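Adhesin YadA (Yersinia enterocolitica, PDB 1P9H) binds collagen as a trimeric outer-membrane adhesin, promoting attachment to and invasion of eukaryotic cells and protecting the bacterium from serum and phagocytes. Local coordinates at residues 112-124 with 127-139. Numbering follows the deposited sequence.
Sequences GVAIGARASTSDT and AVGFNSKADAKNS
Val113 O accepts the N-H of Ala127, Ile115 N donates to Ala127 O, and Ile115 O accepts from Gly129 N (2.8 Å), parallel pairing between successive coils of the left-handed beta-roll in the YadA head. Past the type II turns Gly116–Ala119 and Gly129–Ser132 it resumes on the other sheet: Ser120 N to Ser132 O, Ala134 N to Ser120 O, Ser122 N to Ala134 O. Asn131 N to Ala117 O (3.0 Å) joins the turns, and Asn138 N to Asp123 O the opposite bends. Inside, Ser132 OG, held between its own N and carbonyl carbon (chi1 56°), donates to Gly129 O at 2.8 Å; Ser132 N reaches the same oxygen from the same face, and Ala119 CB packs on the hydroxyl at 3.5 Å from OG. Thr121 OG1 uses an in-plane lone pair of Ser122 O (2.9 Å). At the turns Phe130 lays one ring face over Ala117 O, with Ala117 CB 3.7 Å from CD2, while the extended Arg118 runs alongside, CD 3.9 Å from CZ, its guanidinium plane turned 42° from the ring. Waters link Lys133 NZ to Arg118 O and Ser120 OG to Asp135 OD1. Ile115 meets Ile115 of both other subunits, and Asn138 ND2 hydrogen-bonds to Asp160 OD2 of the third subunit. Main-chain bonds therefore set the coil spacing and pair the bends, while Ser132 OG, Thr121 OG1 and bridging waters serve further acceptors.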
loop_
_atom_site.group_PDB
_atom_site.type_symbol
_atom_site.label_atom_id
_atom_site.label_comp_id
_atom_site.label_asym_id
_atom_site.label_seq_id
_atom_site.Cartn_x
_atom_site.Cartn_y
_atom_site.Cartn_z
ATOM N N GLY A 112 6.544 10.521 -2.136
ATOM C CA GLY A 112 5.233 10.134 -1.656
ATOM C C GLY A 112 4.799 8.742 -2.074
ATOM O O GLY A 112 5.445 8.093 -2.895
ATOM N N VAL A 113 3.698 8.289 -1.484
ATOM C CA VAL A 113 3.115 6.984 -1.783
ATOM C C VAL A 113 1.612 7.173 -1.991
ATOM O O VAL A 113 0.923 7.690 -1.112
ATOM C CB VAL A 113 3.317 5.985 -0.611
ATOM C CG1 VAL A 113 2.527 4.700 -0.870
ATOM C CG2 VAL A 113 4.795 5.674 -0.431
ATOM N N ALA A 114 1.105 6.781 -3.157
ATOM C CA ALA A 114 -0.328 6.886 -3.436
ATOM C C ALA A 114 -0.785 5.554 -4.014
ATOM O O ALA A 114 -0.410 5.194 -5.129
ATOM C CB ALA A 114 -0.608 8.023 -4.419
ATOM N N ILE A 115 -1.590 4.827 -3.244
ATOM C CA ILE A 115 -2.080 3.509 -3.650
ATOM C C ILE A 115 -3.603 3.494 -3.730
ATOM O O ILE A 115 -4.286 3.764 -2.742
ATOM C CB ILE A 115 -1.636 2.430 -2.635
ATOM C CG1 ILE A 115 -0.130 2.537 -2.367
ATOM C CG2 ILE A 115 -1.993 1.046 -3.156
ATOM C CD1 ILE A 115 0.744 2.328 -3.596
ATOM N N GLY A 116 -4.127 3.169 -4.909
ATOM C CA GLY A 116 -5.564 3.128 -5.100
ATOM C C GLY A 116 -5.970 4.075 -6.209
ATOM O O GLY A 116 -5.289 5.072 -6.454
ATOM N N ALA A 117 -7.060 3.769 -6.902
ATOM C CA ALA A 117 -7.506 4.649 -7.971
ATOM C C ALA A 117 -7.830 6.013 -7.364
ATOM O O ALA A 117 -8.435 6.095 -6.291
ATOM C CB ALA A 117 -8.737 4.065 -8.660
ATOM N N ARG A 118 -7.403 7.073 -8.046
ATOM C CA ARG A 118 -7.629 8.449 -7.609
ATOM C C ARG A 118 -6.939 8.841 -6.304
ATOM O O ARG A 118 -7.167 9.937 -5.787
ATOM C CB ARG A 118 -9.133 8.736 -7.507
ATOM C CG ARG A 118 -9.843 8.715 -8.849
ATOM C CD ARG A 118 -11.316 9.057 -8.701
ATOM N NE ARG A 118 -12.016 9.042 -9.983
ATOM C CZ ARG A 118 -13.322 9.244 -10.119
ATOM N NH1 ARG A 118 -14.074 9.476 -9.050
ATOM N NH2 ARG A 118 -13.877 9.215 -11.323
ATOM N N ALA A 119 -6.099 7.963 -5.766
ATOM C CA ALA A 119 -5.379 8.294 -4.539
ATOM C C ALA A 119 -4.406 9.413 -4.895
ATOM O O ALA A 119 -3.829 9.416 -5.983
ATOM C CB ALA A 119 -4.619 7.077 -4.021
ATOM N N SER A 120 -4.229 10.358 -3.978
ATOM C CA SER A 120 -3.345 11.493 -4.206
ATOM C C SER A 120 -2.596 11.885 -2.944
ATOM O O SER A 120 -3.176 11.925 -1.857
ATOM C CB SER A 120 -4.162 12.692 -4.700
ATOM O OG SER A 120 -3.371 13.866 -4.773
ATOM N N THR A 121 -1.307 12.170 -3.085
ATOM C CA THR A 121 -0.515 12.577 -1.940
ATOM C C THR A 121 0.466 13.685 -2.257
ATOM O O THR A 121 0.993 13.780 -3.374
ATOM C CB THR A 121 0.298 11.403 -1.343
ATOM O OG1 THR A 121 1.038 11.872 -0.205
ATOM C CG2 THR A 121 1.283 10.851 -2.363
ATOM N N SER A 122 0.654 14.568 -1.286
ATOM C CA SER A 122 1.590 15.663 -1.438
ATOM C C SER A 122 2.940 15.077 -1.061
ATOM O O SER A 122 3.029 13.903 -0.697
ATOM C CB SER A 122 1.223 16.816 -0.501
ATOM O OG SER A 122 2.058 17.938 -0.728
ATOM N N ASP A 123 3.985 15.889 -1.147
ATOM C CA ASP A 123 5.335 15.439 -0.827
ATOM C C ASP A 123 5.443 14.601 0.440
ATOM O O ASP A 123 4.802 14.886 1.451
ATOM C CB ASP A 123 6.272 16.640 -0.681
ATOM C CG ASP A 123 6.373 17.462 -1.944
ATOM O OD1 ASP A 123 5.323 17.892 -2.460
ATOM O OD2 ASP A 123 7.507 17.685 -2.413
ATOM N N THR A 124 6.253 13.552 0.361
ATOM C CA THR A 124 6.533 12.690 1.510
ATOM C C THR A 124 5.318 12.189 2.284
ATOM O O THR A 124 5.422 11.861 3.467
ATOM C CB THR A 124 7.462 13.432 2.491
ATOM O OG1 THR A 124 8.349 14.276 1.745
ATOM C CG2 THR A 124 8.296 12.456 3.293
ATOM N N ALA A 127 -0.991 7.992 0.882
ATOM C CA ALA A 127 -2.422 7.950 0.624
ATOM C C ALA A 127 -2.741 6.548 0.128
ATOM O O ALA A 127 -2.214 6.114 -0.893
ATOM C CB ALA A 127 -2.810 8.988 -0.436
ATOM N N VAL A 128 -3.572 5.829 0.874
ATOM C CA VAL A 128 -3.967 4.483 0.479
ATOM C C VAL A 128 -5.483 4.394 0.530
ATOM O O VAL A 128 -6.092 4.629 1.575
ATOM C CB VAL A 128 -3.380 3.402 1.411
ATOM C CG1 VAL A 128 -3.786 2.018 0.908
ATOM C CG2 VAL A 128 -1.864 3.507 1.452
ATOM N N GLY A 129 -6.088 4.060 -0.605
ATOM C CA GLY A 129 -7.531 3.953 -0.676
ATOM C C GLY A 129 -8.082 4.735 -1.848
ATOM O O GLY A 129 -7.488 5.723 -2.286
ATOM N N PHE A 130 -9.218 4.290 -2.370
ATOM C CA PHE A 130 -9.846 4.973 -3.488
ATOM C C PHE A 130 -10.151 6.416 -3.090
ATOM O O PHE A 130 -10.795 6.666 -2.075
ATOM C CB PHE A 130 -11.132 4.239 -3.883
ATOM C CG PHE A 130 -11.816 4.814 -5.091
ATOM C CD1 PHE A 130 -12.657 5.915 -4.975
ATOM C CD2 PHE A 130 -11.616 4.252 -6.348
ATOM C CE1 PHE A 130 -13.292 6.451 -6.097
ATOM C CE2 PHE A 130 -12.246 4.780 -7.475
ATOM C CZ PHE A 130 -13.085 5.880 -7.347
ATOM N N ASN A 131 -9.667 7.358 -3.892
ATOM C CA ASN A 131 -9.885 8.784 -3.657
ATOM C C ASN A 131 -9.331 9.313 -2.333
ATOM O O ASN A 131 -9.794 10.338 -1.827
ATOM C CB ASN A 131 -11.380 9.111 -3.761
ATOM C CG ASN A 131 -11.641 10.596 -3.912
ATOM O OD1 ASN A 131 -11.006 11.265 -4.730
ATOM N ND2 ASN A 131 -12.581 11.119 -3.133
ATOM N N SER A 132 -8.347 8.619 -1.766
ATOM C CA SER A 132 -7.726 9.075 -0.525
ATOM C C SER A 132 -6.888 10.304 -0.871
ATOM O O SER A 132 -6.335 10.395 -1.971
ATOM C CB SER A 132 -6.847 7.971 0.080
ATOM O OG SER A 132 -5.855 7.522 -0.829
ATOM N N LYS A 133 -6.793 11.251 0.059
ATOM C CA LYS A 133 -6.049 12.480 -0.190
ATOM C C LYS A 133 -5.187 12.934 0.985
ATOM O O LYS A 133 -5.703 13.351 2.021
ATOM C CB LYS A 133 -7.021 13.616 -0.539
ATOM C CG LYS A 133 -7.903 13.372 -1.755
ATOM C CD LYS A 133 -8.941 14.484 -1.878
ATOM C CE LYS A 133 -9.887 14.257 -3.047
ATOM N NZ LYS A 133 -9.189 14.359 -4.357
ATOM N N ALA A 134 -3.872 12.848 0.814
ATOM C CA ALA A 134 -2.922 13.283 1.833
ATOM C C ALA A 134 -2.410 14.621 1.312
ATOM O O ALA A 134 -1.299 14.715 0.784
ATOM C CB ALA A 134 -1.782 12.280 1.948
ATOM N N ASP A 135 -3.236 15.652 1.459
ATOM C CA ASP A 135 -2.913 16.986 0.957
ATOM C C ASP A 135 -1.813 17.734 1.686
ATOM O O ASP A 135 -1.113 18.549 1.083
ATOM C CB ASP A 135 -4.172 17.856 0.924
ATOM C CG ASP A 135 -5.146 17.442 -0.165
ATOM O OD1 ASP A 135 -4.811 16.551 -0.976
ATOM O OD2 ASP A 135 -6.252 18.017 -0.216
ATOM N N ALA A 136 -1.663 17.485 2.980
ATOM C CA ALA A 136 -0.618 18.152 3.740
ATOM C C ALA A 136 0.668 17.366 3.532
ATOM O O ALA A 136 0.645 16.139 3.458
ATOM C CB ALA A 136 -0.981 18.190 5.220
ATOM N N LYS A 137 1.792 18.060 3.404
ATOM C CA LYS A 137 3.050 17.352 3.225
ATOM C C LYS A 137 3.257 16.444 4.434
ATOM O O LYS A 137 2.876 16.790 5.553
ATOM C CB LYS A 137 4.212 18.340 3.088
ATOM C CG LYS A 137 4.158 19.175 1.814
ATOM C CD LYS A 137 5.434 19.980 1.626
ATOM C CE LYS A 137 5.416 20.749 0.315
ATOM N NZ LYS A 137 6.694 21.479 0.083
ATOM N N ASN A 138 3.832 15.272 4.189
ATOM C CA ASN A 138 4.102 14.286 5.230
ATOM C C ASN A 138 2.859 13.697 5.894
ATOM O O ASN A 138 2.978 12.955 6.864
ATOM C CB ASN A 138 5.010 14.887 6.306
ATOM C CG ASN A 138 6.319 15.402 5.739
ATOM O OD1 ASN A 138 6.331 16.314 4.915
ATOM N ND2 ASN A 138 7.427 14.818 6.176
ATOM N N SER A 139 1.674 14.007 5.379
ATOM C CA SER A 139 0.453 13.473 5.978
ATOM C C SER A 139 0.172 12.038 5.543
ATOM O O SER A 139 0.799 11.520 4.613
ATOM C CB SER A 139 -0.749 14.370 5.648
ATOM O OG SER A 139 -1.006 14.418 4.254
HETATM O O HOH W 1 -7.711 12.134 -4.572
HETATM O O HOH W 2 -2.751 15.189 -2.321
HETATM O O HOH W 3 0.617 20.532 0.110
HETATM O O HOH W 4 4.088 10.437 5.559
HETATM O O HOH W 5 8.012 17.006 2.883
#